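Local coordinates for protein mediator of RNA polymerase II transcription subunit 18 (Schizosaccharomyces pombe, PDB 3C0T) that serves as a subunit of Mediator, the coactivator complex that conveys information from gene-specific regulators to the basal RNA polymerase II machinery, at residues E3-G8 and G95-N100; K24-P29 and T194-F199; K30-F35 and G128-F133; R139-L144 and P164-V169. One frame throughout, in Å; residues are numbered along the deposited sequence.

Contact 1 (E3-G8 and G95-N100); sequences ELYLLG and GIRPVN
E3, L4 and Y5 run antiparallel to R97, I96 and G95 on strand axes 4.7 Å apart at their closest, the hydrogen-bonded pairs E3-R97 and Y5-G95 bracketing the non-hydrogen-bonded pair L4-I96. E3 and R97 illustrate how such a pair can carry a salt bridge: E3 CG lies anti to the backbone N (chi1 177°), which runs the extended chain beside R97, and R97 NH2 meets E3 OE2 at 3.0 Å from the syn side, though 35° out of the carboxylate plane. NE adds a weak bond to that oxygen. With a leucine in place of R97, the buried E3 carboxylate would probably lose its cationic mate across the strands. G95, lacking a side chain, lets the Y5 ring fold over it, G95 CA 4.0 Å from the ring centroid in a CH-pi contact. On the other face L4 CG touches I96 CG1. Strand 2-10 also pairs with strand 165-173, Y5 OH bonds V205 O, and L4 packs against helix 179-196 at A185 and L189.

Contact 2 (K24-P29 and T194-F199); sequences KTLDGP and TLLSAF
The F199 ring points an edge at T25, whose OG1 lies near the ring plane and 4.3 Å from CZ, while one face has the carbonyl oxygen of L196 3.8 Å above it, displaced toward the rim. Here the end of helix 15-25 and the residue leading into strand 27-41 of the curled antiparallel sheet pack against the C-terminal part of helix 179-196 and the residues that follow. No hydrogen bond crosses between the two segments; methyl groups do the work. The L26 and L195 side chains run antiparallel alongside each other, bringing L26 CD2 to 4.0 Å from L195 CD1. L196, by contrast, lies nearly perpendicular to L26, with L26 CD1 4.1 Å from L196 CD2. That same L196 methyl also approaches T25 OG1, which sits between its backbone N and carbonyl carbon (chi1 70°) and is satisfied within its own helix by the carbonyl oxygen of S21. F133 of strand 118-133 touches both L26 and L195, so the sheet contributes to the apolar cluster, and L22 meets L196 and F199 from helix 15-25. Polar bonds shape the chain from T194 to F199: F199 N donates to L196 O at 3.1 Å, and S197 OG reaches back to T194 O at 2.7 Å.

Contact 3 (K30-F35 and G128-F133); sequences KTILEF and GLEYFF
I32 and G128 form one closely fitted pair of this antiparallel ladder, where I32 N donates to G128 O at 2.7 Å and G128 N answers to I32 O at 3.0 Å. I32 CB lies 3.4 Å from G128 O. I32 takes CG1 anti to its carbonyl carbon (chi1 -68°), which lays that branch 3.8 Å from E130 CB, while its CD1 rests against the carboxylate of E130. The salt bridge from R139, on the adjoining strand, to OE2 probably offsets the burial of this acid. The K30-E130 backbones are just as firmly joined, K30 N to E130 O and E130 N to K30 O both measuring 2.9 Å. Looseness begins with the outer side chains, toward solvent. K30 stretches alongside E130, bringing NZ to 3.3 Å from E130 OE1 in a salt bridge, and its CD reaches the edge of the F132 ring at CZ. On the opposite face the contact thins to methyl groups: T31 CG2 lies 4.3 Å from L129 CD2. Such a twisted antiparallel pair, with charged side chains gathered on the face of I32 and E130, is consistent with the curled, barrel-like sheet of the CYTH clan to which the Med18 family belongs.

Contact 4 (R139-L144 and P164-V169); sequences RIYQTL and PWILHV
Backbone bonds build this antiparallel ladder, in which R139-H168 and Y141-I166 are hydrogen-bonded pairs within the curled sheet. They are short and nearly straight: I166 N donates to Y141 O at 2.7 Å and an angle of 173°. Ring contacts come second. Y141, its CG between the backbone N and carbonyl carbon (chi1 69°), swings over the neighbouring strand, placing one ring face against I166 CB, 3.9 Å from the centroid. Q142 lies over the W165 indole, CB making a CH-pi contact 4.1 Å from the six-membered ring's centroid and NE2 3.4 Å above the plane, without a hydrogen bond. An alanine in place of W165 is likely to leave the Q142 amide free to turn and F15 without its stacking partner. Apolar contacts complete the set, I140 CB meeting L167 CD2 at 4.0 Å, while Y141 and I166 also pack against another protein. One water closes the ladder's end, accepting from T143 N at 3.0 Å and donating to P164 O at 3.1 Å.

Contacts 1, 3 and 4 are rungs of one antiparallel sheet, whereas contact 2 joins helix ends at its margin. Contacts 1 and 4 are the buried ones; contact 3 is only partly so, and contact 2, whose centre lies about 19 Å from the centre of the chain, is also partly buried. Strand 27-41 serves both contacts 2 and 3. Contacts 1 and 4 are stitched by backbone bonds such as G8 O to L167 N, and contacts 3 and 4 by L129 N to I140 O and by the R139-E34 salt bridge. Place alone does not set the chemistry: a salt bridge lies in buried contact 1 as well as in partly exposed contact 3, while aromatic faces and a water mark contact 4 and leucine methyls contact 2.

Contact 1 (E3-G8 and G95-N100)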
loop_
_atom_site.group_PDB
_atom_site.type_symbol
_atom_site.label_atom_id
_atom_site.label_comp_id
_atom_site.label_asym_id
_atom_site.label_seq_id
_atom_site.Cartn_x
_atom_site.Cartn_y
_atom_site.Cartn_z
ATOM N N GLU A 3 -6.339 5.572 -9.557
ATOM C CA GLU A 3 -6.577 4.395 -8.732
ATOM C C GLU A 3 -7.938 4.489 -8.047
ATOM O O GLU A 3 -8.191 5.425 -7.286
ATOM C CB GLU A 3 -5.486 4.237 -7.659
ATOM C CG GLU A 3 -5.737 3.043 -6.728
ATOM C CD GLU A 3 -4.625 2.820 -5.708
ATOM O OE1 GLU A 3 -3.471 2.588 -6.117
ATOM O OE2 GLU A 3 -4.905 2.875 -4.492
ATOM N N LEU A 4 -8.817 3.534 -8.333
ATOM C CA LEU A 4 -10.131 3.495 -7.692
ATOM C C LEU A 4 -9.966 2.422 -6.609
ATOM O O LEU A 4 -9.403 1.354 -6.870
ATOM C CB LEU A 4 -11.224 3.116 -8.700
ATOM C CG LEU A 4 -11.427 4.128 -9.839
ATOM C CD1 LEU A 4 -10.334 3.935 -10.898
ATOM C CD2 LEU A 4 -12.809 3.939 -10.473
ATOM N N TYR A 5 -10.449 2.689 -5.399
ATOM C CA TYR A 5 -10.230 1.727 -4.330
ATOM C C TYR A 5 -11.252 1.727 -3.208
ATOM O O TYR A 5 -12.113 2.593 -3.124
ATOM C CB TYR A 5 -8.860 2.005 -3.715
ATOM C CG TYR A 5 -8.837 3.343 -3.009
ATOM C CD1 TYR A 5 -9.177 3.443 -1.657
ATOM C CD2 TYR A 5 -8.556 4.520 -3.709
ATOM C CE1 TYR A 5 -9.245 4.679 -1.019
ATOM C CE2 TYR A 5 -8.619 5.771 -3.081
ATOM C CZ TYR A 5 -8.969 5.841 -1.737
ATOM O OH TYR A 5 -9.070 7.062 -1.112
ATOM N N LEU A 6 -11.105 0.742 -2.329
ATOM C CA LEU A 6 -11.943 0.582 -1.148
ATOM C C LEU A 6 -11.004 0.084 -0.070
ATOM O O LEU A 6 -10.069 -0.669 -0.356
ATOM C CB LEU A 6 -13.051 -0.444 -1.389
ATOM C CG LEU A 6 -14.167 0.005 -2.333
ATOM C CD1 LEU A 6 -15.149 -1.137 -2.549
ATOM C CD2 LEU A 6 -14.875 1.223 -1.739
ATOM N N LEU A 7 -11.234 0.515 1.162
ATOM C CA LEU A 7 -10.388 0.106 2.268
ATOM C C LEU A 7 -11.196 -0.510 3.403
ATOM O O LEU A 7 -12.355 -0.158 3.628
ATOM C CB LEU A 7 -9.592 1.303 2.793
ATOM C CG LEU A 7 -8.322 1.711 2.042
ATOM C CD1 LEU A 7 -7.801 3.007 2.618
ATOM C CD2 LEU A 7 -7.263 0.629 2.169
ATOM N N GLY A 8 -10.566 -1.446 4.106
ATOM C CA GLY A 8 -11.201 -2.121 5.219
ATOM C C GLY A 8 -10.139 -2.575 6.203
ATOM O O GLY A 8 -8.948 -2.619 5.873
ATOM N N GLY A 95 -13.259 5.229 -3.442
ATOM C CA GLY A 95 -12.302 6.316 -3.467
ATOM C C GLY A 95 -11.544 6.390 -4.777
ATOM O O GLY A 95 -11.436 5.397 -5.498
ATOM N N ILE A 96 -11.029 7.573 -5.094
ATOM C CA ILE A 96 -10.245 7.780 -6.306
ATOM C C ILE A 96 -9.061 8.689 -5.990
ATOM O O ILE A 96 -9.219 9.716 -5.322
ATOM C CB ILE A 96 -11.059 8.462 -7.436
ATOM C CG1 ILE A 96 -12.275 7.620 -7.809
ATOM C CG2 ILE A 96 -10.180 8.626 -8.678
ATOM C CD1 ILE A 96 -13.080 8.213 -8.953
ATOM N N ARG A 97 -7.876 8.312 -6.459
ATOM C CA ARG A 97 -6.697 9.129 -6.238
ATOM C C ARG A 97 -5.726 8.951 -7.392
ATOM O O ARG A 97 -5.656 7.880 -7.993
ATOM C CB ARG A 97 -6.007 8.756 -4.929
ATOM C CG ARG A 97 -5.458 7.360 -4.921
ATOM C CD ARG A 97 -4.588 7.124 -3.723
ATOM N NE ARG A 97 -4.032 5.778 -3.757
ATOM C CZ ARG A 97 -3.001 5.375 -3.024
ATOM N NH1 ARG A 97 -2.406 6.215 -2.193
ATOM N NH2 ARG A 97 -2.563 4.129 -3.132
ATOM N N PRO A 98 -4.978 10.010 -7.730
ATOM C CA PRO A 98 -4.005 9.947 -8.824
ATOM C C PRO A 98 -2.802 9.116 -8.387
ATOM O O PRO A 98 -2.356 9.219 -7.243
ATOM C CB PRO A 98 -3.617 11.415 -9.037
ATOM C CG PRO A 98 -4.750 12.194 -8.426
ATOM C CD PRO A 98 -5.100 11.385 -7.216
ATOM N N VAL A 99 -2.284 8.291 -9.284
ATOM C CA VAL A 99 -1.120 7.474 -8.973
ATOM C C VAL A 99 -0.250 7.367 -10.211
ATOM O O VAL A 99 -0.706 6.913 -11.258
ATOM C CB VAL A 99 -1.508 6.049 -8.536
ATOM C CG1 VAL A 99 -0.260 5.173 -8.456
ATOM C CG2 VAL A 99 -2.202 6.091 -7.192
ATOM N N ASN A 100 1.002 7.792 -10.092
ATOM C CA ASN A 100 1.932 7.729 -11.209
ATOM C C ASN A 100 3.089 6.833 -10.826
ATOM O O ASN A 100 3.607 6.910 -9.711
ATOM C CB ASN A 100 2.417 9.129 -11.561
ATOM C CG ASN A 100 1.289 10.019 -12.041
ATOM O OD1 ASN A 100 0.696 9.769 -13.092
ATOM N ND2 ASN A 100 0.975 11.054 -11.270
#

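Contact 2 (K24-P29 and T194-F199)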
loop_
_atom_site.group_PDB
_atom_site.type_symbol
_atom_site.label_atom_id
_atom_site.label_comp_id
_atom_site.label_asym_id
_atom_site.label_seq_id
_atom_site.Cartn_x
_atom_site.Cartn_y
_atom_site.Cartn_z
ATOM N N LYS A 24 -11.557 -18.842 -0.699
ATOM C CA LYS A 24 -12.729 -19.570 -1.143
ATOM C C LYS A 24 -13.491 -18.799 -2.221
ATOM O O LYS A 24 -14.101 -19.407 -3.098
ATOM C CB LYS A 24 -13.647 -19.847 0.050
ATOM C CG LYS A 24 -15.033 -20.361 -0.316
ATOM C CD LYS A 24 -15.865 -20.609 0.937
ATOM C CE LYS A 24 -17.359 -20.721 0.627
ATOM N NZ LYS A 24 -17.947 -19.413 0.186
ATOM N N THR A 25 -13.442 -17.467 -2.170
ATOM C CA THR A 25 -14.172 -16.661 -3.141
ATOM C C THR A 25 -13.363 -15.958 -4.229
ATOM O O THR A 25 -13.927 -15.585 -5.258
ATOM C CB THR A 25 -15.032 -15.590 -2.435
ATOM O OG1 THR A 25 -14.185 -14.586 -1.867
ATOM C CG2 THR A 25 -15.856 -16.218 -1.326
ATOM N N LEU A 26 -12.058 -15.787 -4.029
ATOM C CA LEU A 26 -11.239 -15.087 -5.018
ATOM C C LEU A 26 -10.122 -15.930 -5.607
ATOM O O LEU A 26 -9.881 -17.055 -5.173
ATOM C CB LEU A 26 -10.611 -13.843 -4.387
ATOM C CG LEU A 26 -11.550 -12.878 -3.666
ATOM C CD1 LEU A 26 -10.752 -11.732 -3.074
ATOM C CD2 LEU A 26 -12.585 -12.350 -4.650
ATOM N N ASP A 27 -9.448 -15.376 -6.609
ATOM C CA ASP A 27 -8.317 -16.055 -7.215
ATOM C C ASP A 27 -7.058 -15.591 -6.474
ATOM O O ASP A 27 -7.002 -14.469 -5.952
ATOM C CB ASP A 27 -8.200 -15.718 -8.706
ATOM C CG ASP A 27 -9.348 -16.303 -9.534
ATOM O OD1 ASP A 27 -9.872 -17.383 -9.170
ATOM O OD2 ASP A 27 -9.716 -15.687 -10.558
ATOM N N GLY A 28 -6.051 -16.455 -6.432
ATOM C CA GLY A 28 -4.823 -16.125 -5.739
ATOM C C GLY A 28 -4.669 -17.087 -4.578
ATOM O O GLY A 28 -5.282 -18.151 -4.590
ATOM N N PRO A 29 -3.897 -16.735 -3.542
ATOM C CA PRO A 29 -3.166 -15.472 -3.410
ATOM C C PRO A 29 -1.701 -15.592 -3.787
ATOM O O PRO A 29 -1.207 -16.678 -4.083
ATOM C CB PRO A 29 -3.322 -15.163 -1.933
ATOM C CG PRO A 29 -3.118 -16.532 -1.325
ATOM C CD PRO A 29 -3.874 -17.482 -2.268
ATOM N N THR A 194 -19.553 -6.404 -2.596
ATOM C CA THR A 194 -20.619 -7.263 -2.098
ATOM C C THR A 194 -20.114 -8.691 -1.949
ATOM O O THR A 194 -20.585 -9.439 -1.095
ATOM C CB THR A 194 -21.904 -7.232 -3.004
ATOM O OG1 THR A 194 -22.072 -8.491 -3.665
ATOM C CG2 THR A 194 -21.816 -6.132 -4.018
ATOM N N LEU A 195 -19.143 -9.073 -2.764
ATOM C CA LEU A 195 -18.600 -10.420 -2.649
ATOM C C LEU A 195 -17.866 -10.603 -1.304
ATOM O O LEU A 195 -17.817 -11.712 -0.778
ATOM C CB LEU A 195 -17.628 -10.711 -3.796
ATOM C CG LEU A 195 -17.782 -12.034 -4.551
ATOM C CD1 LEU A 195 -16.499 -12.320 -5.323
ATOM C CD2 LEU A 195 -18.062 -13.157 -3.590
ATOM N N LEU A 196 -17.314 -9.522 -0.749
ATOM C CA LEU A 196 -16.573 -9.594 0.519
ATOM C C LEU A 196 -17.328 -9.013 1.713
ATOM O O LEU A 196 -16.815 -9.015 2.837
ATOM C CB LEU A 196 -15.234 -8.841 0.420
ATOM C CG LEU A 196 -14.256 -9.045 -0.741
ATOM C CD1 LEU A 196 -12.910 -8.473 -0.332
ATOM C CD2 LEU A 196 -14.121 -10.511 -1.093
ATOM N N SER A 197 -18.532 -8.505 1.464
ATOM C CA SER A 197 -19.347 -7.891 2.510
ATOM C C SER A 197 -19.749 -8.848 3.620
ATOM O O SER A 197 -20.119 -8.414 4.707
ATOM C CB SER A 197 -20.609 -7.291 1.896
ATOM O OG SER A 197 -21.383 -8.307 1.270
ATOM N N ALA A 198 -19.695 -10.145 3.345
ATOM C CA ALA A 198 -20.069 -11.141 4.343
ATOM C C ALA A 198 -19.026 -11.244 5.448
ATOM O O ALA A 198 -19.318 -11.763 6.526
ATOM C CB ALA A 198 -20.258 -12.508 3.686
ATOM N N PHE A 199 -17.815 -10.756 5.189
ATOM C CA PHE A 199 -16.770 -10.839 6.201
ATOM C C PHE A 199 -15.852 -9.637 6.363
ATOM O O PHE A 199 -14.842 -9.729 7.046
ATOM C CB PHE A 199 -15.929 -12.099 5.986
ATOM C CG PHE A 199 -15.439 -12.272 4.580
ATOM C CD1 PHE A 199 -14.345 -11.552 4.117
ATOM C CD2 PHE A 199 -16.077 -13.165 3.720
ATOM C CE1 PHE A 199 -13.889 -11.717 2.814
ATOM C CE2 PHE A 199 -15.636 -13.340 2.418
ATOM C CZ PHE A 199 -14.538 -12.617 1.960
#

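Contact 3 (K30-F35 and G128-F133)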
loop_
_atom_site.group_PDB
_atom_site.type_symbol
_atom_site.label_atom_id
_atom_site.label_comp_id
_atom_site.label_asym_id
_atom_site.label_seq_id
_atom_site.Cartn_x
_atom_site.Cartn_y
_atom_site.Cartn_z
ATOM N N LYS A 30 -1.013 -14.459 -3.784
ATOM C CA LYS A 30 0.418 -14.441 -4.050
ATOM C C LYS A 30 0.967 -13.642 -2.875
ATOM O O LYS A 30 0.335 -12.682 -2.431
ATOM C CB LYS A 30 0.738 -13.762 -5.390
ATOM C CG LYS A 30 0.873 -12.254 -5.351
ATOM C CD LYS A 30 1.243 -11.713 -6.735
ATOM C CE LYS A 30 1.382 -10.191 -6.728
ATOM N NZ LYS A 30 1.544 -9.626 -8.101
ATOM N N THR A 31 2.113 -14.048 -2.342
ATOM C CA THR A 31 2.666 -13.335 -1.207
ATOM C C THR A 31 3.165 -11.973 -1.629
ATOM O O THR A 31 3.554 -11.760 -2.774
ATOM C CB THR A 31 3.842 -14.085 -0.550
ATOM O OG1 THR A 31 4.936 -14.145 -1.465
ATOM C CG2 THR A 31 3.439 -15.493 -0.182
ATOM N N ILE A 32 3.140 -11.056 -0.676
ATOM C CA ILE A 32 3.594 -9.696 -0.872
ATOM C C ILE A 32 4.604 -9.374 0.234
ATOM O O ILE A 32 4.310 -9.544 1.421
ATOM C CB ILE A 32 2.429 -8.682 -0.728
ATOM C CG1 ILE A 32 1.425 -8.830 -1.879
ATOM C CG2 ILE A 32 2.990 -7.270 -0.613
ATOM C CD1 ILE A 32 1.982 -8.503 -3.262
ATOM N N LEU A 33 5.797 -8.944 -0.158
ATOM C CA LEU A 33 6.808 -8.517 0.807
ATOM C C LEU A 33 7.583 -7.407 0.103
ATOM O O LEU A 33 8.434 -7.677 -0.745
ATOM C CB LEU A 33 7.747 -9.656 1.206
ATOM C CG LEU A 33 8.584 -9.266 2.436
ATOM C CD1 LEU A 33 7.668 -9.150 3.653
ATOM C CD2 LEU A 33 9.669 -10.303 2.696
ATOM N N GLU A 34 7.268 -6.160 0.450
ATOM C CA GLU A 34 7.898 -4.998 -0.177
ATOM C C GLU A 34 8.605 -4.070 0.804
ATOM O O GLU A 34 8.180 -3.919 1.954
ATOM C CB GLU A 34 6.839 -4.176 -0.932
ATOM C CG GLU A 34 5.922 -4.996 -1.830
ATOM C CD GLU A 34 4.697 -4.222 -2.307
ATOM O OE1 GLU A 34 4.178 -3.363 -1.553
ATOM O OE2 GLU A 34 4.231 -4.495 -3.434
ATOM N N PHE A 35 9.682 -3.446 0.342
ATOM C CA PHE A 35 10.410 -2.490 1.162
ATOM C C PHE A 35 10.124 -1.126 0.530
ATOM O O PHE A 35 10.383 -0.918 -0.661
ATOM C CB PHE A 35 11.914 -2.768 1.135
ATOM C CG PHE A 35 12.659 -2.161 2.288
ATOM C CD1 PHE A 35 13.082 -2.949 3.358
ATOM C CD2 PHE A 35 12.904 -0.795 2.329
ATOM C CE1 PHE A 35 13.738 -2.380 4.458
ATOM C CE2 PHE A 35 13.559 -0.213 3.426
ATOM C CZ PHE A 35 13.975 -1.010 4.492
ATOM N N GLY A 128 2.023 -9.182 3.290
ATOM C CA GLY A 128 0.639 -9.534 3.047
ATOM C C GLY A 128 0.398 -10.500 1.908
ATOM O O GLY A 128 1.334 -11.099 1.362
ATOM N N LEU A 129 -0.879 -10.640 1.557
ATOM C CA LEU A 129 -1.317 -11.522 0.488
ATOM C C LEU A 129 -2.094 -10.719 -0.541
ATOM O O LEU A 129 -2.741 -9.720 -0.216
ATOM C CB LEU A 129 -2.216 -12.633 1.050
ATOM C CG LEU A 129 -1.521 -13.705 1.893
ATOM C CD1 LEU A 129 -2.556 -14.595 2.591
ATOM C CD2 LEU A 129 -0.614 -14.526 0.991
ATOM N N GLU A 130 -2.033 -11.160 -1.786
ATOM C CA GLU A 130 -2.741 -10.463 -2.838
ATOM C C GLU A 130 -3.604 -11.437 -3.626
ATOM O O GLU A 130 -3.150 -12.513 -4.020
ATOM C CB GLU A 130 -1.750 -9.767 -3.763
ATOM C CG GLU A 130 -2.295 -8.498 -4.362
ATOM C CD GLU A 130 -1.232 -7.675 -5.071
ATOM O OE1 GLU A 130 -0.688 -8.166 -6.085
ATOM O OE2 GLU A 130 -0.947 -6.539 -4.612
ATOM N N TYR A 131 -4.862 -11.055 -3.821
ATOM C CA TYR A 131 -5.815 -11.855 -4.570
ATOM C C TYR A 131 -6.287 -11.043 -5.777
ATOM O O TYR A 131 -5.948 -9.867 -5.901
ATOM C CB TYR A 131 -7.019 -12.211 -3.703
ATOM C CG TYR A 131 -6.732 -13.165 -2.569
ATOM C CD1 TYR A 131 -6.213 -12.708 -1.354
ATOM C CD2 TYR A 131 -7.020 -14.525 -2.694
ATOM C CE1 TYR A 131 -5.996 -13.587 -0.288
ATOM C CE2 TYR A 131 -6.805 -15.409 -1.638
ATOM C CZ TYR A 131 -6.299 -14.933 -0.441
ATOM O OH TYR A 131 -6.134 -15.804 0.609
ATOM N N PHE A 132 -7.062 -11.672 -6.662
ATOM C CA PHE A 132 -7.572 -11.001 -7.859
ATOM C C PHE A 132 -8.961 -11.527 -8.200
ATOM O O PHE A 132 -9.260 -12.700 -7.976
ATOM C CB PHE A 132 -6.656 -11.250 -9.071
ATOM C CG PHE A 132 -5.193 -11.310 -8.730
ATOM C CD1 PHE A 132 -4.638 -12.470 -8.180
ATOM C CD2 PHE A 132 -4.374 -10.187 -8.896
ATOM C CE1 PHE A 132 -3.277 -12.510 -7.789
ATOM C CE2 PHE A 132 -3.013 -10.213 -8.511
ATOM C CZ PHE A 132 -2.468 -11.375 -7.955
ATOM N N PHE A 133 -9.801 -10.651 -8.742
ATOM C CA PHE A 133 -11.150 -11.023 -9.156
ATOM C C PHE A 133 -11.831 -9.811 -9.804
ATOM O O PHE A 133 -11.571 -8.661 -9.419
ATOM C CB PHE A 133 -11.961 -11.521 -7.956
ATOM C CG PHE A 133 -12.878 -12.669 -8.281
ATOM C CD1 PHE A 133 -12.366 -13.866 -8.781
ATOM C CD2 PHE A 133 -14.256 -12.558 -8.093
ATOM C CE1 PHE A 133 -13.214 -14.944 -9.092
ATOM C CE2 PHE A 133 -15.115 -13.628 -8.399
ATOM C CZ PHE A 133 -14.585 -14.823 -8.901
#

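Contact 4 (R139-L144 and P164-V169)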
loop_
_atom_site.group_PDB
_atom_site.type_symbol
_atom_site.label_atom_id
_atom_site.label_comp_id
_atom_site.label_asym_id
_atom_site.label_seq_id
_atom_site.Cartn_x
_atom_site.Cartn_y
_atom_site.Cartn_z
ATOM N N ARG A 139 -5.694 -6.726 -1.679
ATOM C CA ARG A 139 -4.515 -6.978 -0.875
ATOM C C ARG A 139 -4.846 -6.877 0.616
ATOM O O ARG A 139 -5.536 -5.950 1.047
ATOM C CB ARG A 139 -3.437 -5.954 -1.269
ATOM C CG ARG A 139 -2.218 -5.924 -0.378
ATOM C CD ARG A 139 -1.263 -4.787 -0.752
ATOM N NE ARG A 139 -0.594 -5.004 -2.033
ATOM C CZ ARG A 139 0.609 -4.519 -2.327
ATOM N NH1 ARG A 139 1.266 -3.787 -1.435
ATOM N NH2 ARG A 139 1.174 -4.790 -3.500
ATOM N N ILE A 140 -4.392 -7.858 1.394
ATOM C CA ILE A 140 -4.596 -7.840 2.838
ATOM C C ILE A 140 -3.169 -7.807 3.376
ATOM O O ILE A 140 -2.373 -8.712 3.120
ATOM C CB ILE A 140 -5.393 -9.082 3.333
ATOM C CG1 ILE A 140 -5.636 -8.974 4.841
ATOM C CG2 ILE A 140 -4.679 -10.366 2.969
ATOM C CD1 ILE A 140 -6.671 -9.965 5.360
ATOM N N TYR A 141 -2.833 -6.749 4.104
ATOM C CA TYR A 141 -1.462 -6.599 4.574
ATOM C C TYR A 141 -1.277 -5.947 5.926
ATOM O O TYR A 141 -2.206 -5.418 6.529
ATOM C CB TYR A 141 -0.664 -5.773 3.561
ATOM C CG TYR A 141 -1.087 -4.316 3.503
ATOM C CD1 TYR A 141 -2.192 -3.913 2.748
ATOM C CD2 TYR A 141 -0.385 -3.336 4.208
ATOM C CE1 TYR A 141 -2.585 -2.575 2.693
ATOM C CE2 TYR A 141 -0.772 -1.992 4.163
ATOM C CZ TYR A 141 -1.872 -1.617 3.404
ATOM O OH TYR A 141 -2.254 -0.285 3.348
ATOM N N GLN A 142 -0.027 -5.962 6.367
ATOM C CA GLN A 142 0.362 -5.376 7.632
ATOM C C GLN A 142 1.584 -4.521 7.331
ATOM O O GLN A 142 2.419 -4.906 6.508
ATOM C CB GLN A 142 0.719 -6.488 8.612
ATOM C CG GLN A 142 0.485 -6.120 10.059
ATOM C CD GLN A 142 0.349 -7.340 10.928
ATOM O OE1 GLN A 142 1.300 -8.121 11.083
ATOM N NE2 GLN A 142 -0.844 -7.531 11.490
ATOM N N THR A 143 1.692 -3.350 7.948
ATOM C CA THR A 143 2.869 -2.543 7.680
ATOM C C THR A 143 3.839 -2.704 8.848
ATOM O O THR A 143 3.490 -2.505 10.017
ATOM C CB THR A 143 2.507 -1.052 7.372
ATOM O OG1 THR A 143 2.847 -0.219 8.474
ATOM C CG2 THR A 143 1.048 -0.918 7.051
ATOM N N LEU A 144 5.051 -3.130 8.505
ATOM C CA LEU A 144 6.098 -3.399 9.475
ATOM C C LEU A 144 7.236 -2.391 9.484
ATOM O O LEU A 144 7.319 -1.521 8.621
ATOM C CB LEU A 144 6.646 -4.806 9.224
ATOM C CG LEU A 144 5.889 -6.027 9.783
ATOM C CD1 LEU A 144 4.505 -5.653 10.301
ATOM C CD2 LEU A 144 5.805 -7.093 8.698
ATOM N N PRO A 164 -4.111 -4.355 13.378
ATOM C CA PRO A 164 -5.038 -5.058 12.489
ATOM C C PRO A 164 -4.413 -5.174 11.094
ATOM O O PRO A 164 -3.435 -4.481 10.783
ATOM C CB PRO A 164 -6.253 -4.142 12.474
ATOM C CG PRO A 164 -5.614 -2.783 12.540
ATOM C CD PRO A 164 -4.565 -2.974 13.617
ATOM N N TRP A 165 -4.957 -6.065 10.271
ATOM C CA TRP A 165 -4.477 -6.212 8.906
ATOM C C TRP A 165 -5.314 -5.237 8.099
ATOM O O TRP A 165 -6.484 -5.002 8.421
ATOM C CB TRP A 165 -4.709 -7.621 8.383
ATOM C CG TRP A 165 -3.788 -8.638 8.970
ATOM C CD1 TRP A 165 -3.888 -9.221 10.197
ATOM C CD2 TRP A 165 -2.617 -9.190 8.354
ATOM N NE1 TRP A 165 -2.851 -10.106 10.388
ATOM C CE2 TRP A 165 -2.055 -10.107 9.274
ATOM C CE3 TRP A 165 -1.988 -9.001 7.117
ATOM C CZ2 TRP A 165 -0.892 -10.839 8.995
ATOM C CZ3 TRP A 165 -0.825 -9.733 6.837
ATOM C CH2 TRP A 165 -0.291 -10.639 7.777
ATOM N N ILE A 166 -4.720 -4.655 7.068
ATOM C CA ILE A 166 -5.443 -3.712 6.230
ATOM C C ILE A 166 -5.887 -4.418 4.962
ATOM O O ILE A 166 -5.111 -5.160 4.351
ATOM C CB ILE A 166 -4.556 -2.497 5.866
ATOM C CG1 ILE A 166 -4.247 -1.691 7.129
ATOM C CG2 ILE A 166 -5.256 -1.610 4.825
ATOM C CD1 ILE A 166 -3.339 -0.508 6.892
ATOM N N LEU A 167 -7.147 -4.205 4.586
ATOM C CA LEU A 167 -7.709 -4.795 3.376
ATOM C C LEU A 167 -7.853 -3.666 2.370
ATOM O O LEU A 167 -8.673 -2.769 2.562
ATOM C CB LEU A 167 -9.089 -5.401 3.647
ATOM C CG LEU A 167 -9.283 -6.901 3.385
ATOM C CD1 LEU A 167 -10.766 -7.202 3.377
ATOM C CD2 LEU A 167 -8.689 -7.315 2.053
ATOM N N HIS A 168 -7.063 -3.711 1.302
ATOM C CA HIS A 168 -7.092 -2.675 0.272
ATOM C C HIS A 168 -7.514 -3.263 -1.074
ATOM O O HIS A 168 -6.830 -4.128 -1.626
ATOM C CB HIS A 168 -5.702 -2.037 0.153
ATOM C CG HIS A 168 -5.627 -0.898 -0.818
ATOM N ND1 HIS A 168 -4.448 -0.243 -1.102
ATOM C CD2 HIS A 168 -6.579 -0.296 -1.569
ATOM C CE1 HIS A 168 -4.676 0.712 -1.986
ATOM N NE2 HIS A 168 -5.961 0.701 -2.287
ATOM N N VAL A 169 -8.648 -2.799 -1.593
ATOM C CA VAL A 169 -9.148 -3.276 -2.878
ATOM C C VAL A 169 -8.998 -2.141 -3.884
ATOM O O VAL A 169 -9.434 -1.015 -3.627
ATOM C CB VAL A 169 -10.634 -3.688 -2.792
ATOM C CG1 VAL A 169 -11.080 -4.304 -4.117
ATOM C CG2 VAL A 169 -10.828 -4.686 -1.649
HETATM O O HOH W 1 -0.933 -3.201 9.412
#